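Local coordinates for pumilio homolog 23 (PDB 5WZH), which binds RNA through packed pumilio repeats and probably regulates translation and mRNA stability in a sequence-specific way, at residues L499-S504 with S536-G541. Numbering follows the deposited sequence.
Sequences LSLHTS and SKTKQG. With nucleotides of chain B.
Two neighbouring inter-helix turns on the RNA-binding face of the pumilio superhelix meet here, beside G1 and G2 of chain B, and the amide of Gln-540 bridges them. Its NE2 reaches the C-terminal end of helix 496-501 and donates to Ser-500 O at 2.7 Å, a nearly straight bond (167°) lying in the carbonyl plane on a lone pair and almost in the plane of the amide itself. A weak, more bent bond runs from the same NE2 to Leu-501 O at 2.8 Å. CG of Gln-540 sits between its own backbone N and carbonyl carbon (chi1 70°), and a bend at chi2 turns the amide to the helix end while CB faces G1 of chain B, 3.4 Å from N3. Thr-503 crosses this side chain at about a right angle, its CG2 3.4 Å from Gln-540 OE1 and also against the ribose of G1 of chain B. On the side of the amide away from the RNA, Leu-501 CD2 lies 4.3 Å from Thr-538 CG2; Thr-538 OG1 caps the next helix by accepting from Gly-541 N and also hydrogen-bonds to Leu-535 O. Ser-504 OG accepts from N2 of G2 of chain B. Were Gln-540 an alanine, the Ser-500 carbonyl would probably lose this donor and the turns their polar link. With one full bond and one weak one, the amide probably offsets partial negative charge at the helix C-terminus.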
# COMPACT_ATOMS: atom_id res chain seq x y z
N LEU A 499 -26.99 -1.38 -12.21
CA LEU A 499 -25.66 -1.88 -11.87
C LEU A 499 -24.66 -1.58 -12.97
O LEU A 499 -23.52 -1.18 -12.69
CB LEU A 499 -25.72 -3.38 -11.61
CG LEU A 499 -26.24 -3.74 -10.24
CD1 LEU A 499 -26.48 -5.24 -10.14
CD2 LEU A 499 -25.23 -3.26 -9.21
N SER A 500 -25.05 -1.78 -14.24
CA SER A 500 -24.10 -1.57 -15.33
C SER A 500 -23.66 -0.12 -15.41
O SER A 500 -22.57 0.18 -15.91
CB SER A 500 -24.71 -2.00 -16.66
OG SER A 500 -25.68 -1.07 -17.08
N LEU A 501 -24.51 0.80 -14.93
CA LEU A 501 -24.16 2.22 -14.95
C LEU A 501 -23.11 2.56 -13.89
O LEU A 501 -22.21 3.37 -14.16
CB LEU A 501 -25.43 3.05 -14.79
CG LEU A 501 -26.40 2.68 -15.92
CD1 LEU A 501 -27.74 3.40 -15.78
CD2 LEU A 501 -25.76 2.96 -17.27
N HIS A 502 -23.20 1.96 -12.70
CA HIS A 502 -22.12 2.03 -11.71
C HIS A 502 -20.81 1.56 -12.34
O HIS A 502 -20.77 0.57 -13.07
CB HIS A 502 -22.40 1.16 -10.48
CG HIS A 502 -23.32 1.77 -9.46
ND1 HIS A 502 -24.69 1.71 -9.56
CD2 HIS A 502 -23.05 2.42 -8.29
CE1 HIS A 502 -25.23 2.31 -8.51
NE2 HIS A 502 -24.26 2.75 -7.73
N THR A 503 -19.72 2.26 -12.02
CA THR A 503 -18.41 1.83 -12.51
C THR A 503 -17.94 0.56 -11.80
O THR A 503 -17.27 -0.29 -12.41
CB THR A 503 -17.40 2.96 -12.32
OG1 THR A 503 -18.09 4.20 -12.10
CG2 THR A 503 -16.51 3.09 -13.55
N SER A 504 -18.30 0.41 -10.53
CA SER A 504 -17.96 -0.79 -9.78
C SER A 504 -18.97 -1.90 -10.06
O SER A 504 -18.59 -3.05 -10.32
CB SER A 504 -17.89 -0.46 -8.28
OG SER A 504 -18.07 -1.60 -7.46
N SER A 536 -23.47 3.30 -22.92
CA SER A 536 -22.39 3.55 -23.87
C SER A 536 -21.68 4.86 -23.60
O SER A 536 -20.52 5.02 -24.00
CB SER A 536 -22.93 3.56 -25.30
OG SER A 536 -24.04 4.43 -25.39
N LYS A 537 -22.34 5.80 -22.92
CA LYS A 537 -21.68 7.03 -22.51
C LYS A 537 -20.62 6.76 -21.45
O LYS A 537 -19.47 7.21 -21.58
CB LYS A 537 -22.72 8.03 -21.99
N THR A 538 -20.97 5.99 -20.40
CA THR A 538 -20.09 5.78 -19.25
C THR A 538 -18.77 5.13 -19.66
O THR A 538 -18.61 4.61 -20.77
CB THR A 538 -20.79 4.91 -18.21
OG1 THR A 538 -20.74 3.54 -18.63
CG2 THR A 538 -22.23 5.33 -18.05
N LYS A 539 -17.80 5.16 -18.73
CA LYS A 539 -16.44 4.73 -19.04
C LYS A 539 -16.38 3.23 -19.34
O LYS A 539 -15.66 2.79 -20.25
CB LYS A 539 -15.50 5.09 -17.89
N GLN A 540 -17.13 2.43 -18.59
CA GLN A 540 -17.12 0.98 -18.73
C GLN A 540 -18.04 0.48 -19.83
O GLN A 540 -17.73 -0.54 -20.46
CB GLN A 540 -17.52 0.33 -17.40
CG GLN A 540 -19.01 0.52 -17.02
CD GLN A 540 -19.33 1.88 -16.40
OE1 GLN A 540 -18.45 2.75 -16.30
NE2 GLN A 540 -20.58 2.06 -15.97
N GLY A 541 -19.17 1.17 -20.06
CA GLY A 541 -20.18 0.79 -21.02
C GLY A 541 -19.70 0.16 -22.31
O GLY A 541 -20.13 -0.94 -22.68
P G B 2 -10.20 1.90 -12.61
OP1 G B 2 -9.35 2.97 -12.05
OP2 G B 2 -9.61 0.62 -13.11
O5' G B 2 -11.21 1.53 -11.44
C5' G B 2 -12.26 2.41 -11.11
C4' G B 2 -13.06 1.89 -9.94
O4' G B 2 -13.76 0.68 -10.30
C3' G B 2 -12.26 1.51 -8.71
O3' G B 2 -11.92 2.65 -7.94
C2' G B 2 -13.20 0.55 -7.99
O2' G B 2 -14.18 1.31 -7.28
C1' G B 2 -13.88 -0.15 -9.18
N9 G B 2 -13.34 -1.49 -9.51
C8 G B 2 -12.15 -1.83 -10.11
N7 G B 2 -12.01 -3.12 -10.32
C5 G B 2 -13.18 -3.68 -9.85
C6 G B 2 -13.61 -5.03 -9.79
O6 G B 2 -13.00 -6.05 -10.17
N1 G B 2 -14.88 -5.15 -9.23
C2 G B 2 -15.64 -4.09 -8.78
N2 G B 2 -16.85 -4.38 -8.27
N3 G B 2 -15.25 -2.83 -8.83
C4 G B 2 -14.02 -2.69 -9.37
O5' G B 1 -9.61 1.74 -17.33
C5' G B 1 -10.27 2.91 -16.88
C4' G B 1 -11.58 2.59 -16.19
O4' G B 1 -12.42 1.81 -17.08
C3' G B 1 -11.49 1.75 -14.92
O3' G B 1 -11.15 2.51 -13.77
C2' G B 1 -12.87 1.11 -14.85
O2' G B 1 -13.82 2.02 -14.32
C1' G B 1 -13.18 0.88 -16.34
N9 G B 1 -12.80 -0.49 -16.76
C8 G B 1 -11.56 -0.93 -17.18
N7 G B 1 -11.52 -2.21 -17.45
C5 G B 1 -12.81 -2.65 -17.18
C6 G B 1 -13.37 -3.96 -17.28
O6 G B 1 -12.83 -5.02 -17.65
N1 G B 1 -14.71 -3.97 -16.89
C2 G B 1 -15.43 -2.87 -16.46
N2 G B 1 -16.71 -3.11 -16.13
N3 G B 1 -14.92 -1.65 -16.37
C4 G B 1 -13.61 -1.61 -16.74